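Local structure of Tat-secreted protein Rv2525c (Mycobacterium tuberculosis, 4PMQ) at residues 8-16 and 39-47; 65-76 and 104-112. The protein may act as a peptidoglycan hydrolase with glycosidase activity, and in vitro cleaves p-nitrophenyl esters, with a preference for the butyrate. One frame throughout, in Å; residues are numbered along the deposited sequence. Where two conformers were deposited one is given.

Interaction 1 of 2, residues 8-16 and 39-47; sequences LDYAAGVIP and GAWMLGKPI
The one hydrogen bond between segments 8-16 and 39-47 runs from G44 N to A11 O, 2.8 Å long and bent to 144° at the hydrogen. The amide approaches from above the carbonyl plane, 50° out of it. A type I turn from M42 to K45 carries that N-H; another, from G39 to M42, precedes it and shares M42, which is also the centre of an inverse gamma turn. The chains come very close here, the CA atoms of G13 and G44 lying 4.2 Å apart. G44, with no side chain, lies with its CA 3.5 Å from G13 O, which is buried without a polar partner in the model.

Apolar contacts accompany this bond. A11 CB meets M42 SD at 4.1 Å, while A12 CB touches W41 CZ3 at the edge of the indole, near its plane. With CG set between the backbone N and the carbonyl carbon (chi1 64°), W41 lays its ring over M42 CG, 3.3 Å from the ring plane. L43 CB lies 3.9 Å from G13 CA. Of a different kind is V14 CG2, a methyl resting against a carbonyl oxygen, L43 O.

The contact joins the loop leaving strand 6-9 to the loop between strand 27-31 and helix 49-57. A11 packs on Y31 of that strand, G44 O accepts from R30, and V14 leans on E51 of the helix.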
# COMPACT_ATOMS: atom_id res chain seq x y z
N LEU A 8 -4.24 4.36 9.06
CA LEU A 8 -2.84 4.37 9.49
C LEU A 8 -2.07 3.29 8.78
O LEU A 8 -2.62 2.22 8.54
CB LEU A 8 -2.76 4.13 11.01
CG LEU A 8 -3.52 5.13 11.89
CD1 LEU A 8 -3.33 4.78 13.36
CD2 LEU A 8 -3.12 6.60 11.59
N ASP A 9 -0.78 3.54 8.51
CA ASP A 9 0.08 2.48 7.99
C ASP A 9 1.32 2.39 8.89
O ASP A 9 1.75 3.40 9.46
CB ASP A 9 0.43 2.65 6.50
CG ASP A 9 1.42 3.75 6.22
OD1 ASP A 9 2.63 3.52 6.46
OD2 ASP A 9 1.00 4.83 5.77
N TYR A 10 1.87 1.18 9.06
CA TYR A 10 2.98 0.96 9.99
C TYR A 10 3.63 -0.36 9.72
O TYR A 10 2.92 -1.31 9.37
CB TYR A 10 2.48 0.99 11.45
CG TYR A 10 1.12 0.36 11.66
CD1 TYR A 10 -0.05 1.09 11.43
CD2 TYR A 10 0.99 -0.96 12.10
CE1 TYR A 10 -1.30 0.53 11.62
CE2 TYR A 10 -0.27 -1.53 12.32
CZ TYR A 10 -1.41 -0.78 12.07
OH TYR A 10 -2.67 -1.28 12.25
N ALA A 11 4.95 -0.42 9.89
CA ALA A 11 5.71 -1.65 9.66
C ALA A 11 6.33 -2.22 10.94
O ALA A 11 6.67 -3.41 10.94
CB ALA A 11 6.83 -1.36 8.66
N ALA A 12 6.55 -1.39 11.99
CA ALA A 12 7.33 -1.80 13.15
C ALA A 12 6.64 -2.77 14.11
O ALA A 12 7.32 -3.38 14.93
CB ALA A 12 7.83 -0.59 13.94
N GLY A 13 5.33 -2.92 14.00
CA GLY A 13 4.62 -3.79 14.93
C GLY A 13 3.15 -3.90 14.62
O GLY A 13 2.65 -3.32 13.65
N VAL A 14 2.46 -4.71 15.42
CA VAL A 14 1.03 -4.94 15.27
C VAL A 14 0.33 -4.13 16.35
O VAL A 14 0.69 -4.25 17.51
CB VAL A 14 0.68 -6.45 15.36
CG1 VAL A 14 -0.83 -6.67 15.31
CG2 VAL A 14 1.38 -7.24 14.25
N ILE A 15 -0.67 -3.35 15.97
CA ILE A 15 -1.35 -2.54 16.98
C ILE A 15 -2.73 -3.10 17.30
O ILE A 15 -3.50 -3.35 16.37
CB ILE A 15 -1.47 -1.06 16.51
CG1 ILE A 15 -0.09 -0.44 16.22
CG2 ILE A 15 -2.30 -0.18 17.50
CD1 ILE A 15 -0.19 0.84 15.36
N PRO A 16 -3.10 -3.25 18.60
CA PRO A 16 -4.48 -3.67 18.92
C PRO A 16 -5.47 -2.74 18.22
O PRO A 16 -5.28 -1.52 18.21
CB PRO A 16 -4.54 -3.57 20.45
CG PRO A 16 -3.12 -3.71 20.90
CD PRO A 16 -2.32 -3.01 19.83
N GLY A 39 15.27 -6.77 7.87
CA GLY A 39 13.93 -6.31 8.24
C GLY A 39 13.18 -7.17 9.25
O GLY A 39 11.95 -7.05 9.35
N ALA A 40 13.90 -7.99 10.08
CA ALA A 40 13.23 -8.84 11.08
C ALA A 40 12.47 -7.97 12.12
O ALA A 40 11.49 -8.41 12.69
CB ALA A 40 14.24 -9.75 11.79
N TRP A 41 12.93 -6.72 12.34
CA TRP A 41 12.27 -5.74 13.22
C TRP A 41 10.88 -5.34 12.69
O TRP A 41 10.13 -4.69 13.42
CB TRP A 41 13.13 -4.47 13.34
CG TRP A 41 13.33 -3.70 12.06
CD1 TRP A 41 14.32 -3.91 11.13
CD2 TRP A 41 12.55 -2.58 11.57
NE1 TRP A 41 14.20 -2.99 10.10
CE2 TRP A 41 13.12 -2.18 10.34
CE3 TRP A 41 11.41 -1.91 12.05
CZ2 TRP A 41 12.60 -1.11 9.59
CZ3 TRP A 41 10.89 -0.86 11.30
CH2 TRP A 41 11.47 -0.47 10.08
N MET A 42 10.56 -5.65 11.41
CA MET A 42 9.26 -5.19 10.88
C MET A 42 8.17 -6.19 11.22
O MET A 42 7.60 -6.85 10.35
CB MET A 42 9.34 -4.91 9.38
CG MET A 42 10.18 -3.67 9.08
SD MET A 42 10.20 -3.20 7.34
CE MET A 42 10.87 -4.65 6.72
N LEU A 43 7.82 -6.21 12.52
CA LEU A 43 6.80 -7.10 13.07
C LEU A 43 5.42 -6.82 12.50
O LEU A 43 4.54 -7.67 12.60
CB LEU A 43 6.80 -7.00 14.61
CG LEU A 43 8.12 -7.48 15.28
CD1 LEU A 43 8.06 -7.32 16.81
CD2 LEU A 43 8.46 -8.91 14.91
N GLY A 44 5.27 -5.68 11.81
CA GLY A 44 4.02 -5.36 11.12
C GLY A 44 3.91 -6.01 9.76
O GLY A 44 2.93 -5.76 9.04
N LYS A 45 4.90 -6.83 9.36
CA LYS A 45 4.86 -7.50 8.06
C LYS A 45 4.92 -9.02 8.21
O LYS A 45 5.88 -9.51 8.79
CB LYS A 45 6.06 -7.08 7.19
CG LYS A 45 6.17 -5.61 6.82
CD LYS A 45 7.24 -5.44 5.72
CE LYS A 45 7.38 -4.01 5.30
NZ LYS A 45 8.40 -3.90 4.21
N PRO A 46 4.02 -9.82 7.64
CA PRO A 46 2.77 -9.44 6.98
C PRO A 46 1.62 -9.41 7.98
O PRO A 46 1.75 -9.98 9.08
CB PRO A 46 2.56 -10.60 5.99
CG PRO A 46 3.20 -11.80 6.65
CD PRO A 46 4.14 -11.29 7.75
N ILE A 47 0.51 -8.79 7.61
CA ILE A 47 -0.69 -8.85 8.43
C ILE A 47 -1.11 -10.32 8.55
O ILE A 47 -1.08 -11.03 7.54
CB ILE A 47 -1.84 -7.97 7.85
CG1 ILE A 47 -3.13 -8.13 8.69
CG2 ILE A 47 -2.08 -8.24 6.34
CD1 ILE A 47 -4.33 -7.13 8.36

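Interaction 2 of 2, residues 65-76 and 104-112; sequences CYQYGKGSTADW and PIYASIDDN. With GOL (glycerol), chain E.
D110 OD2 is held by two donors from segment 65-76. K70 NZ forms a salt bridge at 2.9 Å with D110 OD2, which offers its syn lone pair, and Q67 NE2 bonds at 163° from the anti side, tilted out of the carboxylate plane. Q67 places CG opposite the backbone N and continues extended toward D110. Its NE2 also donates to G69 O in the carbonyl plane, so two bonds fix the amide's rotation and turn OE1 toward glycerol O2, 2.8 Å away.

S108 N donates to Y66 O nearly along the C=O axis. In the conformer given, one of two deposited, S108 OG also reaches Y66 O, at 2.8 Å from above the carbonyl plane, and accepts from glycerol O3 over 2.6 Å; both OG bonds are less certain for that reason. Y66 N adds a further backbone bond, to Y106 O at 2.8 Å. This parallel register sets C65 beside Y106, with CB atoms 4.0 Å apart, and Y66 beside A107.

Further along, W76 NE1 donates to D111 OD2 over 2.9 Å at 144°, the carboxylate standing nearly perpendicular to the indole, with planes 83° apart. I109 CG2 sits over the five-membered ring in a CH-pi contact. One water links G71 N to D111 OD2.

Strands 61-66 and 105-108, connected through helix 79-96, form a beta-alpha-beta unit, consistent with the TIM-barrel clan of this family. Q67, K70, S108 and D110 follow the C-terminal ends of these strands or lie there, where TIM barrels carry their active sites.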
# COMPACT_ATOMS: atom_id res chain seq x y z
N CYS A 65 -1.40 -3.43 1.19
CA CYS A 65 -0.34 -2.85 0.39
C CYS A 65 0.84 -3.80 0.40
O CYS A 65 0.96 -4.66 1.27
CB CYS A 65 0.05 -1.47 0.89
SG CYS A 65 0.81 -1.47 2.53
N TYR A 66 1.69 -3.66 -0.59
CA TYR A 66 2.83 -4.55 -0.72
C TYR A 66 4.10 -3.78 -0.84
O TYR A 66 4.22 -2.96 -1.74
CB TYR A 66 2.66 -5.43 -1.98
CG TYR A 66 3.73 -6.49 -2.11
CD1 TYR A 66 4.99 -6.18 -2.64
CD2 TYR A 66 3.50 -7.80 -1.69
CE1 TYR A 66 6.00 -7.13 -2.70
CE2 TYR A 66 4.51 -8.76 -1.74
CZ TYR A 66 5.76 -8.42 -2.24
OH TYR A 66 6.74 -9.37 -2.34
N GLN A 67 5.08 -4.10 -0.00
CA GLN A 67 6.44 -3.56 -0.14
C GLN A 67 7.38 -4.54 0.49
O GLN A 67 7.31 -4.76 1.70
CB GLN A 67 6.63 -2.17 0.46
CG GLN A 67 8.03 -1.63 0.11
CD GLN A 67 8.33 -0.22 0.52
OE1 GLN A 67 7.44 0.57 0.84
NE2 GLN A 67 9.60 0.14 0.44
N TYR A 68 8.25 -5.12 -0.31
CA TYR A 68 9.22 -6.07 0.21
C TYR A 68 10.59 -5.39 0.34
O TYR A 68 11.10 -5.27 1.45
CB TYR A 68 9.30 -7.34 -0.65
CG TYR A 68 10.39 -8.29 -0.19
CD1 TYR A 68 10.21 -9.12 0.91
CD2 TYR A 68 11.60 -8.38 -0.89
CE1 TYR A 68 11.23 -9.99 1.34
CE2 TYR A 68 12.62 -9.24 -0.47
CZ TYR A 68 12.42 -10.07 0.62
OH TYR A 68 13.44 -10.92 1.00
N GLY A 69 11.18 -4.99 -0.79
CA GLY A 69 12.47 -4.33 -0.82
C GLY A 69 12.39 -2.81 -0.70
O GLY A 69 11.30 -2.25 -0.54
N LYS A 70 13.54 -2.15 -0.77
CA LYS A 70 13.64 -0.69 -0.64
C LYS A 70 14.95 -0.21 -1.22
O LYS A 70 15.95 -0.92 -1.11
CB LYS A 70 13.56 -0.31 0.85
CG LYS A 70 13.29 1.18 1.10
CD LYS A 70 13.54 1.54 2.58
CE LYS A 70 12.96 2.87 2.97
NZ LYS A 70 11.48 2.82 3.10
N GLY A 71 14.95 0.98 -1.82
CA GLY A 71 16.16 1.60 -2.35
C GLY A 71 16.81 0.74 -3.41
O GLY A 71 16.19 0.45 -4.43
N SER A 72 18.03 0.24 -3.12
CA SER A 72 18.82 -0.58 -4.04
C SER A 72 18.13 -1.92 -4.33
O SER A 72 18.50 -2.58 -5.30
CB SER A 72 20.23 -0.79 -3.50
OG SER A 72 20.22 -1.64 -2.36
N THR A 73 17.18 -2.34 -3.47
CA THR A 73 16.40 -3.58 -3.65
C THR A 73 14.89 -3.23 -3.86
O THR A 73 14.05 -4.11 -3.66
CB THR A 73 16.61 -4.55 -2.48
OG1 THR A 73 16.08 -3.94 -1.29
CG2 THR A 73 18.10 -4.93 -2.28
N ALA A 74 14.55 -1.99 -4.31
CA ALA A 74 13.14 -1.66 -4.58
C ALA A 74 12.53 -2.73 -5.46
O ALA A 74 13.20 -3.24 -6.38
CB ALA A 74 13.02 -0.29 -5.24
N ASP A 75 11.27 -3.12 -5.16
CA ASP A 75 10.62 -4.22 -5.85
C ASP A 75 10.54 -4.03 -7.36
O ASP A 75 10.66 -5.01 -8.10
CB ASP A 75 9.19 -4.45 -5.31
CG ASP A 75 9.16 -4.73 -3.82
OD1 ASP A 75 10.08 -5.41 -3.33
OD2 ASP A 75 8.18 -4.32 -3.17
N TRP A 76 10.30 -2.78 -7.81
CA TRP A 76 10.07 -2.53 -9.24
C TRP A 76 11.36 -2.55 -10.11
O TRP A 76 11.24 -2.55 -11.34
CB TRP A 76 9.37 -1.17 -9.39
CG TRP A 76 10.12 -0.04 -8.75
CD1 TRP A 76 9.98 0.43 -7.47
CD2 TRP A 76 11.10 0.78 -9.39
NE1 TRP A 76 10.82 1.52 -7.29
CE2 TRP A 76 11.51 1.75 -8.45
CE3 TRP A 76 11.66 0.80 -10.67
CZ2 TRP A 76 12.42 2.76 -8.77
CZ3 TRP A 76 12.55 1.80 -10.99
CH2 TRP A 76 12.95 2.74 -10.04
N PRO A 104 -8.31 -4.83 -3.74
CA PRO A 104 -7.04 -4.67 -4.44
C PRO A 104 -5.85 -4.82 -3.51
O PRO A 104 -6.02 -4.91 -2.28
CB PRO A 104 -7.11 -3.21 -4.95
CG PRO A 104 -7.90 -2.52 -3.86
CD PRO A 104 -8.95 -3.52 -3.46
N ILE A 105 -4.64 -4.78 -4.09
CA ILE A 105 -3.41 -4.71 -3.33
C ILE A 105 -2.63 -3.54 -3.90
O ILE A 105 -2.44 -3.45 -5.14
CB ILE A 105 -2.59 -6.02 -3.34
CG1 ILE A 105 -3.39 -7.22 -2.78
CG2 ILE A 105 -1.22 -5.84 -2.62
CD1 ILE A 105 -2.71 -8.61 -3.15
N TYR A 106 -2.24 -2.64 -3.04
CA TYR A 106 -1.45 -1.48 -3.48
C TYR A 106 0.03 -1.84 -3.56
O TYR A 106 0.68 -1.95 -2.51
CB TYR A 106 -1.63 -0.32 -2.51
CG TYR A 106 -2.96 0.40 -2.65
CD1 TYR A 106 -4.10 -0.06 -2.01
CD2 TYR A 106 -3.05 1.58 -3.39
CE1 TYR A 106 -5.32 0.62 -2.12
CE2 TYR A 106 -4.25 2.30 -3.46
CZ TYR A 106 -5.39 1.80 -2.85
OH TYR A 106 -6.56 2.55 -2.91
N ALA A 107 0.55 -2.07 -4.78
CA ALA A 107 1.97 -2.33 -5.05
C ALA A 107 2.76 -1.04 -4.80
O ALA A 107 2.36 0.04 -5.28
CB ALA A 107 2.15 -2.81 -6.48
N SER A 108 3.90 -1.12 -4.06
CA SER A 108 4.64 0.09 -3.73
C SER A 108 5.75 0.49 -4.69
O SER A 108 6.61 -0.33 -5.08
CB SER A 108 5.22 -0.02 -2.33
OG SER A 108 4.14 -0.22 -1.44
N ILE A 109 5.75 1.79 -5.01
CA ILE A 109 6.77 2.49 -5.79
C ILE A 109 7.29 3.52 -4.76
O ILE A 109 6.90 4.68 -4.82
CB ILE A 109 6.31 3.11 -7.13
CG1 ILE A 109 5.54 2.10 -8.06
CG2 ILE A 109 7.53 3.73 -7.86
CD1 ILE A 109 6.22 0.80 -8.39
N ASP A 110 8.10 3.04 -3.76
CA ASP A 110 8.61 3.84 -2.65
C ASP A 110 9.86 4.60 -3.10
O ASP A 110 10.95 4.45 -2.55
CB ASP A 110 8.90 2.87 -1.47
CG ASP A 110 9.33 3.57 -0.20
OD1 ASP A 110 8.91 4.75 0.01
OD2 ASP A 110 10.12 2.97 0.56
N ASP A 111 9.69 5.38 -4.17
CA ASP A 111 10.75 6.11 -4.87
C ASP A 111 10.17 7.31 -5.60
O ASP A 111 8.94 7.46 -5.73
CB ASP A 111 11.39 5.14 -5.91
CG ASP A 111 12.44 4.23 -5.30
OD1 ASP A 111 13.48 4.74 -4.83
OD2 ASP A 111 12.20 3.00 -5.26
N ASN A 112 11.08 8.13 -6.13
CA ASN A 112 10.77 9.32 -6.93
C ASN A 112 11.44 9.09 -8.29
O ASN A 112 12.54 9.60 -8.55
CB ASN A 112 11.29 10.59 -6.21
CG ASN A 112 11.01 11.83 -7.03
OD1 ASN A 112 10.14 11.80 -7.91
ND2 ASN A 112 11.74 12.93 -6.75
C1 GOL E . 3.93 3.21 3.30
O1 GOL E . 4.85 4.21 3.72
C2 GOL E . 4.57 2.34 2.25
O2 GOL E . 5.69 1.64 2.81
C3 GOL E . 3.53 1.38 1.73
O3 GOL E . 4.12 0.22 1.16
O HOH W 1 12.33 1.97 -2.72
O HOH W 2 15.17 2.49 -5.90
O HOH W 3 6.14 -3.05 -4.66

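Overall arrangement
Interactions 1 and 2 follow one another along the chain and both reach the same sheet: segment 8-16 begins on strand 6-9, whereas interaction 2 pairs strands 61-66 and 105-108. Their centres are 16 Å apart, yet they touch, as K45 NZ of segment 39-47 lies 2.9 Å from Q67 O of segment 65-76, a probable hydrogen bond. The side chains of K45 and K70 each come within about 3 Å of a bound tartrate, and the amide of A40 bonds to a bound tartrate. Glycerol, held by Q67 and S108, is bonded further to Y31, Y141 and Q179. The tartrate and glycerol probably come from the crystallisation liquor, but their positions are consistent with a pocket bordered by both contacts.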